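ESX-1 secretion-associated protein EspB (Mycobacterium marinum, PDB 7P0Z) is secreted through the mycobacterial ESX-1 system and assembles into a seven-subunit, channel-like structure, consistent with a role in protein transport. Local coordinates at residues K194-H199 / P277-A282; A201-S206 / E272-P277. One frame throughout, in Å; residues are numbered along the deposited sequence.

Followed from the N terminus, the chain passes helix 42-81 and later enters helix 181-224, which supplies 194-199 to interaction 1 and then 201-206 to interaction 2. After helix 244-268 it comes back as an extended, proline-rich tail, and the order is reversed: 272-277 reaches the helix first and closes the shorter loop, of 65 intervening residues, and 277-282 then closes the longer one, of 77. Interaction 2 is therefore nested inside interaction 1, as expected for a tail running antiparallel to its helix. The contact centres lie about 13 Å apart, and Pro-277 belongs to both. Together they tie the C-terminal tail along helix 181-224 beside helix 42-81.

Interaction 1: residues K194-H199 / P277-A282; sequences KEWILH and PKPPAA
Trp-196 carries this contact, meeting the tail through both its N-H and one face of its indole. NE1 donates to the carbonyl O of Pro-277 at 2.9 Å, and the N-H...O angle of 170° shows a nearly straight bond. The acceptor lies in the plane of the indole, whereas the donor stands above the carbonyl plane. The next proline packs over the ring: Pro-279 CA sits above the five-membered ring, 13° off its normal, which makes a CH-pi contact. Its CB covers the centre of the indole and approaches Trp-196 CE2 to 3.6 Å, while CD reaches Trp-196 CZ2 at 3.7 Å. Pro-280 continues the row at the root of the side chain, where its CD is 3.6 Å from Trp-196 CB. One turn on, His-199 brings its imidazole against the ring of Pro-277, with His-199 CE1 3.4 Å from Pro-277 CD.

Two features position these groups. Trp-196 holds CG anti to its own nitrogen (chi1 -176°), which carries the indole out from the helix to the tail. The backbone torsions of 277-282 all fall in the polyproline II region, an extended form that sets the Pro-277 carbonyl, Pro-279 and Pro-280 in a row along the tryptophan side chain. The backbones come closest at Trp-196 CA and Pro-279 CA, 6.0 Å apart.

Farther out, Lys-194 and Glu-195 form a salt bridge on the helix, and Glu-195 and Leu-198 pack on Asn-275 of a neighbouring subunit. Pro-279 also touches Ala-64 and Glu-68 of helix 42-81, and the carboxylate of Glu-68 accepts a hydrogen bond from Ala-282 N. The tail thus lies against two helices at once, 181-224 and 42-81, with the tryptophan reaching it from the first.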
loop_
_atom_site.group_PDB
_atom_site.type_symbol
_atom_site.label_atom_id
_atom_site.label_comp_id
_atom_site.label_asym_id
_atom_site.label_seq_id
_atom_site.Cartn_x
_atom_site.Cartn_y
_atom_site.Cartn_z
ATOM N N LYS A 194 -5.618 0.512 31.416
ATOM C CA LYS A 194 -6.242 -0.621 30.762
ATOM C C LYS A 194 -5.672 -0.818 29.367
ATOM O O LYS A 194 -5.389 -1.948 28.954
ATOM C CB LYS A 194 -7.746 -0.388 30.712
ATOM C CG LYS A 194 -8.605 -1.548 30.297
ATOM C CD LYS A 194 -8.739 -1.600 28.821
ATOM C CE LYS A 194 -9.350 -0.343 28.329
ATOM N NZ LYS A 194 -9.528 -0.382 26.871
ATOM N N GLU A 195 -5.504 0.268 28.624
ATOM C CA GLU A 195 -4.936 0.160 27.290
ATOM C C GLU A 195 -3.530 -0.397 27.334
ATOM O O GLU A 195 -3.156 -1.242 26.518
ATOM C CB GLU A 195 -4.926 1.514 26.616
ATOM C CG GLU A 195 -6.269 1.944 26.230
ATOM C CD GLU A 195 -6.804 1.127 25.102
ATOM O OE1 GLU A 195 -6.006 0.712 24.241
ATOM O OE2 GLU A 195 -8.022 0.894 25.069
ATOM N N TRP A 196 -2.734 0.075 28.277
ATOM C CA TRP A 196 -1.382 -0.432 28.390
ATOM C C TRP A 196 -1.373 -1.909 28.746
ATOM O O TRP A 196 -0.553 -2.673 28.235
ATOM C CB TRP A 196 -0.616 0.375 29.419
ATOM C CG TRP A 196 0.774 -0.026 29.511
ATOM C CD1 TRP A 196 1.774 0.302 28.666
ATOM C CD2 TRP A 196 1.340 -0.869 30.496
ATOM N NE1 TRP A 196 2.940 -0.272 29.069
ATOM C CE2 TRP A 196 2.700 -1.001 30.196
ATOM C CE3 TRP A 196 0.827 -1.526 31.609
ATOM C CZ2 TRP A 196 3.556 -1.754 30.970
ATOM C CZ3 TRP A 196 1.674 -2.274 32.372
ATOM C CH2 TRP A 196 3.028 -2.388 32.050
ATOM N N ILE A 197 -2.270 -2.328 29.628
ATOM C CA ILE A 197 -2.340 -3.731 30.005
ATOM C C ILE A 197 -2.716 -4.593 28.807
ATOM O O ILE A 197 -2.178 -5.682 28.619
ATOM C CB ILE A 197 -3.320 -3.914 31.177
ATOM C CG1 ILE A 197 -2.712 -3.366 32.454
ATOM C CG2 ILE A 197 -3.689 -5.364 31.365
ATOM C CD1 ILE A 197 -1.633 -4.205 32.997
ATOM N N LEU A 198 -3.653 -4.131 27.992
ATOM C CA LEU A 198 -4.019 -4.904 26.813
ATOM C C LEU A 198 -2.865 -4.993 25.830
ATOM O O LEU A 198 -2.633 -6.044 25.228
ATOM C CB LEU A 198 -5.246 -4.298 26.158
ATOM C CG LEU A 198 -6.503 -4.623 26.947
ATOM C CD1 LEU A 198 -7.716 -4.248 26.178
ATOM C CD2 LEU A 198 -6.535 -6.083 27.272
ATOM N N HIS A 199 -2.118 -3.909 25.668
ATOM C CA HIS A 199 -0.938 -3.967 24.822
ATOM C C HIS A 199 0.088 -4.950 25.373
ATOM O O HIS A 199 0.740 -5.676 24.615
ATOM C CB HIS A 199 -0.341 -2.574 24.672
ATOM C CG HIS A 199 0.723 -2.491 23.632
ATOM N ND1 HIS A 199 2.057 -2.650 23.923
ATOM C CD2 HIS A 199 0.648 -2.312 22.296
ATOM C CE1 HIS A 199 2.762 -2.554 22.813
ATOM N NE2 HIS A 199 1.930 -2.347 21.813
ATOM N N PRO A 277 6.322 -0.842 25.476
ATOM C CA PRO A 277 6.223 0.577 25.809
ATOM C C PRO A 277 6.119 0.744 27.306
ATOM O O PRO A 277 5.617 -0.123 28.016
ATOM C CB PRO A 277 4.941 1.010 25.111
ATOM C CG PRO A 277 4.126 -0.211 25.094
ATOM C CD PRO A 277 5.047 -1.382 25.001
ATOM N N LYS A 278 6.617 1.856 27.797
ATOM C CA LYS A 278 6.466 2.102 29.209
ATOM C C LYS A 278 5.025 2.491 29.495
ATOM O O LYS A 278 4.334 3.027 28.631
ATOM C CB LYS A 278 7.396 3.196 29.681
ATOM C CG LYS A 278 7.130 4.514 29.075
ATOM C CD LYS A 278 8.128 5.474 29.624
ATOM C CE LYS A 278 7.927 5.626 31.108
ATOM N NZ LYS A 278 8.876 6.562 31.729
ATOM N N PRO A 279 4.535 2.190 30.689
ATOM C CA PRO A 279 3.151 2.490 30.995
ATOM C C PRO A 279 2.926 3.986 31.076
ATOM O O PRO A 279 3.820 4.739 31.491
ATOM C CB PRO A 279 2.938 1.808 32.356
ATOM C CG PRO A 279 4.296 1.664 32.920
ATOM C CD PRO A 279 5.204 1.467 31.775
ATOM N N PRO A 280 1.752 4.463 30.691
ATOM C CA PRO A 280 1.459 5.889 30.830
ATOM C C PRO A 280 1.515 6.305 32.284
ATOM O O PRO A 280 1.231 5.523 33.187
ATOM C CB PRO A 280 0.045 6.017 30.269
ATOM C CG PRO A 280 -0.530 4.702 30.438
ATOM C CD PRO A 280 0.568 3.704 30.281
ATOM N N ALA A 281 1.928 7.537 32.506
ATOM C CA ALA A 281 2.013 8.042 33.862
ATOM C C ALA A 281 0.634 8.080 34.488
ATOM O O ALA A 281 -0.342 8.454 33.841
ATOM C CB ALA A 281 2.626 9.429 33.863
ATOM N N ALA A 282 0.552 7.661 35.738
ATOM C CA ALA A 282 -0.687 7.777 36.478
ATOM C C ALA A 282 -1.015 9.237 36.732
ATOM O O ALA A 282 -0.130 10.083 36.821
ATOM C CB ALA A 282 -0.586 7.038 37.803
#

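Interaction 2: residues A201-S206 / E272-P277; sequences AKLSAS and EPVNPP
Leu-203 meets Val-274, Pro-276 and Pro-277 by apolar packing alone, since no hydrogen bond crosses between 201-206 and 272-277. Its two methyls divide the work. CD1 is directed at the prolines, 3.7 Å from Pro-276 CA and 4.0 Å from Pro-277 CD, whereas CD2 takes Val-274, at 4.0 Å from CG1. The leucine and valine side chains run antiparallel, flank against flank. With CG opposite the carbonyl carbon about its first torsion (chi1 -70°), the leucine extends from the helix toward the tail. Val-274 CG2 adds a looser contact to Ser-206 OG, at 4.3 Å.

The polar bonds lie around the apolar patch rather than across it. Ser-206 OG donates to Leu-203 O at 2.9 Å, one helical turn back, so its hydroxyl is bonded to its own helix while its side chain borders the valine. On the tail, Val-274 N is hydrogen-bonded to Ser-54 OG of helix 42-81, and the bond between Glu-272 O and Gln-210 NE2 ties the tail to helix 181-224 farther along. Pro-273 packs on Gln-166 of a neighbouring subunit.

The extended segment, running antiparallel to helix 181-224, is thus laid beside both that helix and helix 42-81. The contact lies within the PPE-family part, and the Ser-54 bond links the tail to the PE-family helix 42-81, as in a PE-PPE-like helical fold.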
loop_
_atom_site.group_PDB
_atom_site.type_symbol
_atom_site.label_atom_id
_atom_site.label_comp_id
_atom_site.label_asym_id
_atom_site.label_seq_id
_atom_site.Cartn_x
_atom_site.Cartn_y
_atom_site.Cartn_z
ATOM N N ALA A 201 -0.549 -7.605 27.186
ATOM C CA ALA A 201 -1.059 -8.938 26.922
ATOM C C ALA A 201 -0.795 -9.337 25.485
ATOM O O ALA A 201 -0.447 -10.485 25.200
ATOM C CB ALA A 201 -2.547 -8.998 27.231
ATOM N N LYS A 202 -0.964 -8.398 24.568
ATOM C CA LYS A 202 -0.684 -8.670 23.171
ATOM C C LYS A 202 0.785 -9.010 22.960
ATOM O O LYS A 202 1.124 -9.892 22.169
ATOM C CB LYS A 202 -1.096 -7.461 22.358
ATOM C CG LYS A 202 -1.100 -7.654 20.916
ATOM C CD LYS A 202 -1.582 -6.401 20.276
ATOM C CE LYS A 202 -3.076 -6.221 20.464
ATOM N NZ LYS A 202 -3.884 -7.167 19.658
ATOM N N LEU A 203 1.671 -8.324 23.668
ATOM C CA LEU A 203 3.087 -8.647 23.577
ATOM C C LEU A 203 3.383 -10.024 24.147
ATOM O O LEU A 203 4.201 -10.767 23.600
ATOM C CB LEU A 203 3.904 -7.593 24.305
ATOM C CG LEU A 203 3.922 -6.237 23.621
ATOM C CD1 LEU A 203 4.800 -5.281 24.405
ATOM C CD2 LEU A 203 4.374 -6.355 22.202
ATOM N N SER A 204 2.749 -10.371 25.258
ATOM C CA SER A 204 2.887 -11.719 25.790
ATOM C C SER A 204 2.439 -12.755 24.777
ATOM O O SER A 204 3.074 -13.802 24.613
ATOM C CB SER A 204 2.070 -11.859 27.068
ATOM O OG SER A 204 2.352 -10.815 27.963
ATOM N N ALA A 205 1.331 -12.484 24.104
ATOM C CA ALA A 205 0.858 -13.400 23.086
ATOM C C ALA A 205 1.874 -13.543 21.972
ATOM O O ALA A 205 2.127 -14.648 21.500
ATOM C CB ALA A 205 -0.476 -12.929 22.531
ATOM N N SER A 206 2.454 -12.439 21.531
ATOM C CA SER A 206 3.427 -12.523 20.459
ATOM C C SER A 206 4.663 -13.290 20.903
ATOM O O SER A 206 5.290 -13.991 20.104
ATOM C CB SER A 206 3.787 -11.128 19.983
ATOM O OG SER A 206 4.846 -10.602 20.740
ATOM N N GLU A 272 12.335 -11.420 15.966
ATOM C CA GLU A 272 12.244 -10.018 16.302
ATOM C C GLU A 272 12.356 -9.828 17.810
ATOM O O GLU A 272 11.789 -10.598 18.576
ATOM C CB GLU A 272 10.926 -9.454 15.828
ATOM C CG GLU A 272 10.845 -9.344 14.361
ATOM C CD GLU A 272 11.533 -8.114 13.859
ATOM O OE1 GLU A 272 10.913 -7.028 13.874
ATOM O OE2 GLU A 272 12.704 -8.226 13.461
ATOM N N PRO A 273 13.080 -8.823 18.265
ATOM C CA PRO A 273 13.001 -8.447 19.674
ATOM C C PRO A 273 11.655 -7.832 19.997
ATOM O O PRO A 273 10.939 -7.332 19.135
ATOM C CB PRO A 273 14.123 -7.429 19.825
ATOM C CG PRO A 273 14.296 -6.885 18.491
ATOM C CD PRO A 273 14.000 -7.958 17.523
ATOM N N VAL A 274 11.309 -7.878 21.268
ATOM C CA VAL A 274 10.046 -7.353 21.761
ATOM C C VAL A 274 10.370 -6.198 22.684
ATOM O O VAL A 274 10.929 -6.420 23.756
ATOM C CB VAL A 274 9.245 -8.427 22.505
ATOM C CG1 VAL A 274 7.947 -7.866 23.015
ATOM C CG2 VAL A 274 8.984 -9.589 21.606
ATOM N N ASN A 275 10.025 -4.973 22.292
ATOM C CA ASN A 275 10.228 -3.883 23.234
ATOM C C ASN A 275 8.905 -3.356 23.748
ATOM O O ASN A 275 8.096 -2.821 22.984
ATOM C CB ASN A 275 11.063 -2.733 22.684
ATOM C CG ASN A 275 10.517 -2.145 21.453
ATOM O OD1 ASN A 275 9.594 -2.669 20.851
ATOM N ND2 ASN A 275 11.008 -0.968 21.120
ATOM N N PRO A 276 8.665 -3.477 25.040
ATOM C CA PRO A 276 7.418 -3.011 25.616
ATOM C C PRO A 276 7.425 -1.506 25.768
ATOM O O PRO A 276 8.443 -0.925 26.155
ATOM C CB PRO A 276 7.392 -3.693 26.987
ATOM C CG PRO A 276 8.535 -4.634 26.985
ATOM C CD PRO A 276 9.518 -4.132 26.032
ATOM N N PRO A 277 6.322 -0.842 25.476
ATOM C CA PRO A 277 6.223 0.577 25.809
ATOM C C PRO A 277 6.119 0.744 27.306
ATOM O O PRO A 277 5.617 -0.123 28.016
ATOM C CB PRO A 277 4.941 1.010 25.111
ATOM C CG PRO A 277 4.126 -0.211 25.094
ATOM C CD PRO A 277 5.047 -1.382 25.001
#